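Local coordinates for Alpha/beta hydrolase (Paenibacillus sp. VTT E-133280, PDB 6TJ2), which probably hydrolyses methyl salicylate as an extracellular esterase, resembling tobacco salicylic acid binding protein 2 in structure and function, at residues I175-F179 with P180-D184; G120-I123 with Q124-Q128. All blocks are in the same frame, centred on the assembly; numbering follows the deposited sequence.

Contact 1 (I175-F179 with P180-D184)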
ATOM      1  N   ILE A 175      14.423 -23.468 -15.169  1.00 11.95           N
ATOM      2  CA  ILE A 175      13.269 -22.613 -15.489  1.00 11.85           C
ATOM      3  C   ILE A 175      13.788 -21.358 -16.144  1.00 11.78           C
ATOM      4  O   ILE A 175      14.591 -20.616 -15.558  1.00 11.75           O
ATOM      5  CB  ILE A 175      12.500 -22.246 -14.209  1.00 11.74           C
ATOM      6  CG1 ILE A 175      11.887 -23.503 -13.586  1.00 13.69           C
ATOM      7  CG2 ILE A 175      11.443 -21.202 -14.529  1.00 12.55           C
ATOM      8  CD1 ILE A 175      11.362 -23.285 -12.154  1.00 15.32           C
ATOM      9  N   THR A 176      13.323 -21.130 -17.364  1.00 11.47           N
ATOM     10  CA  THR A 176      13.576 -19.882 -18.096  1.00 12.50           C
ATOM     11  C   THR A 176      12.314 -19.041 -18.031  1.00 12.19           C
ATOM     12  O   THR A 176      11.264 -19.513 -18.505  1.00 13.22           O
ATOM     13  CB  THR A 176      14.012 -20.135 -19.536  1.00 14.11           C
ATOM     14  OG1 THR A 176      15.193 -20.948 -19.526  1.00 14.95           O
ATOM     15  CG2 THR A 176      14.268 -18.852 -20.290  1.00 15.21           C
ATOM     16  N   LEU A 177      12.386 -17.853 -17.480  1.00 12.71           N
ATOM     17  CA  LEU A 177      11.226 -16.976 -17.440  1.00 13.76           C
ATOM     18  C   LEU A 177      10.882 -16.539 -18.847  1.00 12.27           C
ATOM     19  O   LEU A 177      11.766 -16.050 -19.530  1.00 13.61           O
ATOM     20  CB  LEU A 177      11.496 -15.722 -16.611  1.00 13.99           C
ATOM     21  CG  LEU A 177      11.796 -15.933 -15.145  1.00 15.30           C
ATOM     22  CD1 LEU A 177      12.230 -14.606 -14.509  1.00 15.65           C
ATOM     23  CD2 LEU A 177      10.588 -16.550 -14.489  1.00 16.58           C
ATOM     24  N   PRO A 178       9.647 -16.629 -19.332  1.00 12.57           N
ATOM     25  CA  PRO A 178       9.277 -16.050 -20.615  1.00 11.78           C
ATOM     26  C   PRO A 178       9.454 -14.540 -20.546  1.00 12.59           C
ATOM     27  O   PRO A 178       9.129 -13.931 -19.497  1.00 14.15           O
ATOM     28  CB  PRO A 178       7.824 -16.438 -20.862  1.00 15.50           C
ATOM     29  CG  PRO A 178       7.624 -17.611 -19.935  1.00 18.16           C
ATOM     30  CD  PRO A 178       8.564 -17.422 -18.770  1.00 15.36           C
ATOM     31  N   PHE A 179       9.792 -13.896 -21.643  1.00 12.80           N
ATOM     32  CA  PHE A 179      10.063 -12.448 -21.616  1.00 11.32           C
ATOM     33  C   PHE A 179       8.788 -11.675 -21.301  1.00 12.25           C
ATOM     34  O   PHE A 179       8.860 -10.691 -20.529  1.00 12.00           O
ATOM     35  CB  PHE A 179      10.686 -11.961 -22.931  1.00 11.63           C
ATOM     36  CG  PHE A 179      11.004 -10.492 -22.925  1.00 12.49           C
ATOM     37  CD1 PHE A 179      11.856  -9.927 -21.991  1.00 11.94           C
ATOM     38  CD2 PHE A 179      10.371  -9.615 -23.783  1.00 13.04           C
ATOM     39  CE1 PHE A 179      12.107  -8.567 -21.946  1.00 12.68           C
ATOM     40  CE2 PHE A 179      10.637  -8.242 -23.749  1.00 14.26           C
ATOM     41  CZ  PHE A 179      11.485  -7.717 -22.813  1.00 12.37           C
ATOM     42  N   PRO A 180       7.598 -12.003 -21.825  1.00 11.69           N
ATOM     43  CA  PRO A 180       6.437 -11.150 -21.510  1.00 12.76           C
ATOM     44  C   PRO A 180       6.172 -11.127 -20.001  1.00 13.37           C
ATOM     45  O   PRO A 180       5.900 -10.057 -19.405  1.00 12.89           O
ATOM     46  CB  PRO A 180       5.302 -11.776 -22.325  1.00 13.93           C
ATOM     47  CG  PRO A 180       6.024 -12.405 -23.525  1.00 14.41           C
ATOM     48  CD  PRO A 180       7.247 -12.996 -22.854  1.00 14.42           C
ATOM     49  N   LEU A 181       6.238 -12.248 -19.316  1.00 11.95           N
ATOM     50  CA  LEU A 181       6.102 -12.374 -17.853  1.00 11.35           C
ATOM     51  C   LEU A 181       7.189 -11.552 -17.200  1.00 10.53           C
ATOM     52  O   LEU A 181       6.893 -10.736 -16.278  1.00 12.04           O
ATOM     53  CB  LEU A 181       6.197 -13.833 -17.406  1.00 14.26           C
ATOM     54  CG  LEU A 181       6.072 -14.043 -15.910  1.00 14.69           C
ATOM     55  CD1 LEU A 181       4.694 -13.703 -15.368  1.00 14.62           C
ATOM     56  CD2 LEU A 181       6.484 -15.450 -15.518  1.00 16.28           C
ATOM     57  N   PHE A 182       8.425 -11.692 -17.578  1.00  9.93           N
ATOM     58  CA  PHE A 182       9.518 -10.933 -17.018  1.00  9.78           C
ATOM     59  C   PHE A 182       9.297  -9.438 -17.188  1.00 10.43           C
ATOM     60  O   PHE A 182       9.421  -8.653 -16.195  1.00  9.95           O
ATOM     61  CB  PHE A 182      10.835 -11.398 -17.651  1.00 10.35           C
ATOM     62  CG  PHE A 182      12.048 -10.660 -17.157  1.00 10.14           C
ATOM     63  CD1 PHE A 182      12.718 -11.062 -16.017  1.00 12.04           C
ATOM     64  CD2 PHE A 182      12.560  -9.572 -17.841  1.00 11.64           C
ATOM     65  CE1 PHE A 182      13.866 -10.414 -15.584  1.00 13.09           C
ATOM     66  CE2 PHE A 182      13.693  -8.917 -17.393  1.00 10.96           C
ATOM     67  CZ  PHE A 182      14.324  -9.326 -16.252  1.00 11.06           C
ATOM     68  N   ARG A 183       8.976  -9.033 -18.410  1.00  9.58           N
ATOM     69  CA  ARG A 183       8.871  -7.595 -18.748  1.00 10.55           C
ATOM     70  C   ARG A 183       7.797  -6.957 -17.875  1.00  9.77           C
ATOM     71  O   ARG A 183       7.960  -5.810 -17.435  1.00 11.13           O
ATOM     72  CB  ARG A 183       8.630  -7.455 -20.254  1.00 10.55           C
ATOM     73  CG  ARG A 183       8.805  -6.008 -20.745  1.00 11.50           C
ATOM     74  CD  ARG A 183       7.502  -5.236 -20.637  1.00 11.70           C
ATOM     75  NE  ARG A 183       7.704  -3.837 -20.978  1.00 12.63           N
ATOM     76  CZ  ARG A 183       8.154  -2.897 -20.164  1.00 12.11           C
ATOM     77  NH1 ARG A 183       8.508  -3.151 -18.919  1.00 12.43           N
ATOM     78  NH2 ARG A 183       8.306  -1.664 -20.588  1.00 12.32           N
ATOM     79  N   ASP A 184       6.666  -7.614 -17.773  1.00 10.05           N
ATOM     80  CA  ASP A 184       5.481  -7.026 -17.123  1.00  9.78           C
ATOM     81  C   ASP A 184       5.418  -7.291 -15.616  1.00 10.00           C
ATOM     82  O   ASP A 184       4.653  -6.559 -14.978  1.00 10.46           O
ATOM     83  CB  ASP A 184       4.187  -7.365 -17.868  1.00 11.28           C
ATOM     84  CG  ASP A 184       3.964  -6.505 -19.108  1.00 12.86           C
ATOM     85  OD1 ASP A 184       4.582  -5.473 -19.254  1.00 11.85           O
ATOM     86  OD2 ASP A 184       3.019  -6.885 -19.831  1.00 16.79           O
TER
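Two backbone hydrogen bonds start the helix: Phe182 N to Pro178 O at 3.0 Å and Arg183 N to Phe179 O at 2.7 Å, both nearly straight. Pro178 is thus the N-cap, and Pro180, which has no N-H to give, sits in the first turn, where none is needed. Apolar contacts follow the same turn. Leu177 CD1 comes to the edge of the Phe182 ring, 3.9 Å from CD1, the two side chains crossing at about a right angle, while Leu177 CD2 lies 4.4 Å from Leu181 CD2. The segment leads from the short strand 174-175 into helix 179-185, which lies in the insertion between core strands 134-139 and 226-231, probably the cap seen in many alpha/beta hydrolases; Tyr199 of helix 192-200 meets both the Phe179 and Phe182 rings, and its OH hydrogen-bonds Leu177 O. A CH-pi contact joins Phe179 and Arg183: Arg183 CB lies over one ring face, 4.0 Å from the centroid of Phe179. With CG anti to the backbone N (chi1 -179°), Phe179 runs alongside the arginine chain, and its CZ reaches Arg183 CG at 3.8 Å. Beyond the ring, the guanidinium bonds to Ala190 O and to Asp285 O of the second subunit.

Contact 2 (G120-I123 with Q124-Q128)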
ATOM      1  N   GLY A 120      16.185 -14.720   0.001  1.00 10.64           N
ATOM      2  CA  GLY A 120      15.656 -14.786   1.372  1.00 10.11           C
ATOM      3  C   GLY A 120      15.744 -16.164   1.977  1.00  9.52           C
ATOM      4  O   GLY A 120      16.027 -16.305   3.183  1.00 11.02           O
ATOM      5  N   SER A 121      15.506 -17.190   1.179  1.00 10.97           N
ATOM      6  CA  SER A 121      15.619 -18.571   1.693  1.00 10.83           C
ATOM      7  C   SER A 121      17.066 -18.927   2.015  1.00 10.07           C
ATOM      8  O   SER A 121      17.325 -19.654   3.014  1.00 10.97           O
ATOM      9  CB  SER A 121      15.000 -19.589   0.789  1.00 11.94           C
ATOM     10  OG  SER A 121      15.747 -19.801  -0.383  1.00 11.26           O
ATOM     11  N   VAL A 122      17.999 -18.390   1.264  1.00 10.04           N
ATOM     12  CA  VAL A 122      19.438 -18.601   1.462  1.00 11.01           C
ATOM     13  C   VAL A 122      19.906 -17.867   2.710  1.00  9.66           C
ATOM     14  O   VAL A 122      20.679 -18.441   3.506  1.00 10.78           O
ATOM     15  CB  VAL A 122      20.212 -18.188   0.214  1.00 10.69           C
ATOM     16  CG1 VAL A 122      21.709 -18.407   0.454  1.00 11.28           C
ATOM     17  CG2 VAL A 122      19.741 -18.974  -1.013  1.00 11.70           C
ATOM     18  N   ILE A 123      19.466 -16.635   2.947  1.00 10.05           N
ATOM     19  CA  ILE A 123      19.874 -15.975   4.204  1.00 10.49           C
ATOM     20  C   ILE A 123      19.307 -16.725   5.406  1.00  9.76           C
ATOM     21  O   ILE A 123      19.969 -16.778   6.476  1.00 11.25           O
ATOM     22  CB  ILE A 123      19.627 -14.467   4.260  1.00 10.73           C
ATOM     23  CG1 ILE A 123      18.144 -14.118   4.382  1.00 11.14           C
ATOM     24  CG2 ILE A 123      20.293 -13.820   3.050  1.00 10.50           C
ATOM     25  CD1 ILE A 123      17.847 -12.644   4.196  1.00 11.17           C
ATOM     26  N   GLN A 124      18.097 -17.325   5.287  1.00 10.47           N
ATOM     27  CA  GLN A 124      17.577 -18.145   6.408  1.00 10.91           C
ATOM     28  C   GLN A 124      18.517 -19.312   6.689  1.00 10.45           C
ATOM     29  O   GLN A 124      18.881 -19.540   7.863  1.00 12.37           O
ATOM     30  CB  GLN A 124      16.174 -18.635   6.090  1.00 11.25           C
ATOM     31  CG  GLN A 124      15.096 -17.552   6.092  1.00 11.85           C
ATOM     32  CD  GLN A 124      13.800 -18.132   5.585  1.00 13.60           C
ATOM     33  OE1 GLN A 124      13.772 -18.746   4.495  1.00 14.00           O
ATOM     34  NE2 GLN A 124      12.721 -18.003   6.363  1.00 13.73           N
ATOM     35  N   THR A 125      18.850 -20.095   5.686  1.00 10.61           N
ATOM     36  CA  THR A 125      19.614 -21.320   5.904  1.00 11.45           C
ATOM     37  C   THR A 125      21.058 -20.998   6.252  1.00 10.58           C
ATOM     38  O   THR A 125      21.645 -21.690   7.129  1.00 12.43           O
ATOM     39  CB  THR A 125      19.490 -22.255   4.719  1.00 10.66           C
ATOM     40  OG1 THR A 125      19.929 -21.592   3.539  1.00 11.76           O
ATOM     41  CG2 THR A 125      18.094 -22.802   4.549  1.00 11.05           C
ATOM     42  N   VAL A 126      21.600 -19.910   5.740  1.00 10.79           N
ATOM     43  CA  VAL A 126      22.949 -19.471   6.127  1.00 11.74           C
ATOM     44  C   VAL A 126      22.992 -19.041   7.591  1.00 11.96           C
ATOM     45  O   VAL A 126      23.905 -19.438   8.343  1.00 12.93           O
ATOM     46  CB  VAL A 126      23.471 -18.382   5.191  1.00 11.31           C
ATOM     47  CG1 VAL A 126      24.728 -17.689   5.710  1.00 11.97           C
ATOM     48  CG2 VAL A 126      23.720 -18.964   3.794  1.00 12.28           C
ATOM     49  N   SER A 127      21.996 -18.267   8.023  1.00 12.55           N
ATOM     50  CA  SER A 127      21.964 -17.755   9.399  1.00 13.02           C
ATOM     51  C   SER A 127      21.895 -18.900  10.384  1.00 13.90           C
ATOM     52  O   SER A 127      22.404 -18.699  11.508  1.00 17.60           O
ATOM     53  CB  SER A 127      20.874 -16.765   9.579  1.00 15.11           C
ATOM     54  OG  SER A 127      19.642 -17.429   9.603  1.00 18.63           O
ATOM     55  N   GLN A 128      21.354 -20.068  10.007  1.00 14.03           N
ATOM     56  CA  GLN A 128      21.300 -21.256  10.923  1.00 16.58           C
ATOM     57  C   GLN A 128      22.682 -21.760  11.269  1.00 17.98           C
ATOM     58  O   GLN A 128      22.847 -22.427  12.331  1.00 20.83           O
ATOM     59  CB  GLN A 128      20.492 -22.379  10.259  1.00 17.41           C
ATOM     60  CG  GLN A 128      19.065 -21.952  10.145  1.00 16.81           C
ATOM     61  CD  GLN A 128      18.121 -23.029   9.696  1.00 14.07           C
ATOM     62  OE1 GLN A 128      18.430 -23.868   8.831  1.00 18.98           O
ATOM     63  NE2 GLN A 128      16.928 -22.885  10.124  1.00 15.27           N
TER
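Four successive i to i+4 hydrogen bonds, from Gln124 N to Gly120 O through Ser127 N to Ile123 O, carry regular alpha-helix across the contact, the shortest being Val126 N to Val122 O at 2.8 Å. This is helix 119-129 of the alpha/beta hydrolase core, the helix of a beta-alpha-beta crossover between the parallel strands 111-117 and 134-139. It follows a probable nucleophile elbow, the Gly-x-Ser-x-Gly turn centred on Ser117, which the Ile123 side chain touches.

The valines form a ridge one turn apart: Val122 CG1 meets Val126 CG2 at 3.9 Å, and helix 92-105 packs on both through Ile95, Val99 and Ile103. Gln124 folds back along the preceding turn. Its CG stands beside its own backbone N (chi1 -70°), a torsion that sets CG 3.3 Å from Gly120 O, and the extended chain beyond it carries OE1 to 3.4 Å from Ser121 CA. The other end of this buried amide is held by Pro145 O, which accepts from NE2; Phe219 and Tyr220 of helix 217-221 pack on the same side chain.

Small hydroxyls turn back to the backbone or to neighbouring elements. Ser121 OG bonds to Phe118 O and to His92 NE2. Thr125 OG1 lies 3.2 Å from Val122 O and also bonds Thr96 OG1, with the direction of its proton unsettled. Ser127, whose OG sits between its backbone N and carbonyl carbon (chi1 73°), donates from OG to Gln124 O at 2.8 Å, approaching from above that carbonyl's plane.

In the fold
From the N terminus, strand 111-117 ends at the probable nucleophile elbow and the chain enters helix 119-129, where contact 2 lies within consecutive turns before strand 134-139 rejoins the parallel sheet. The chain then leaves the core through helix 157-170 and strand 174-175 to contact 1, which starts helix 179-185, and returns to the sheet at strand 226-231. Neither contact closes a long loop; they follow in series, without nesting or crossing. The centres of contact 1 and contact 2 lie about 26 Å apart, on opposite sides of the chain's centre. Contact 2 belongs to the core layer packed on the sheet, contact 1 to the probable cap, where a second subunit also packs.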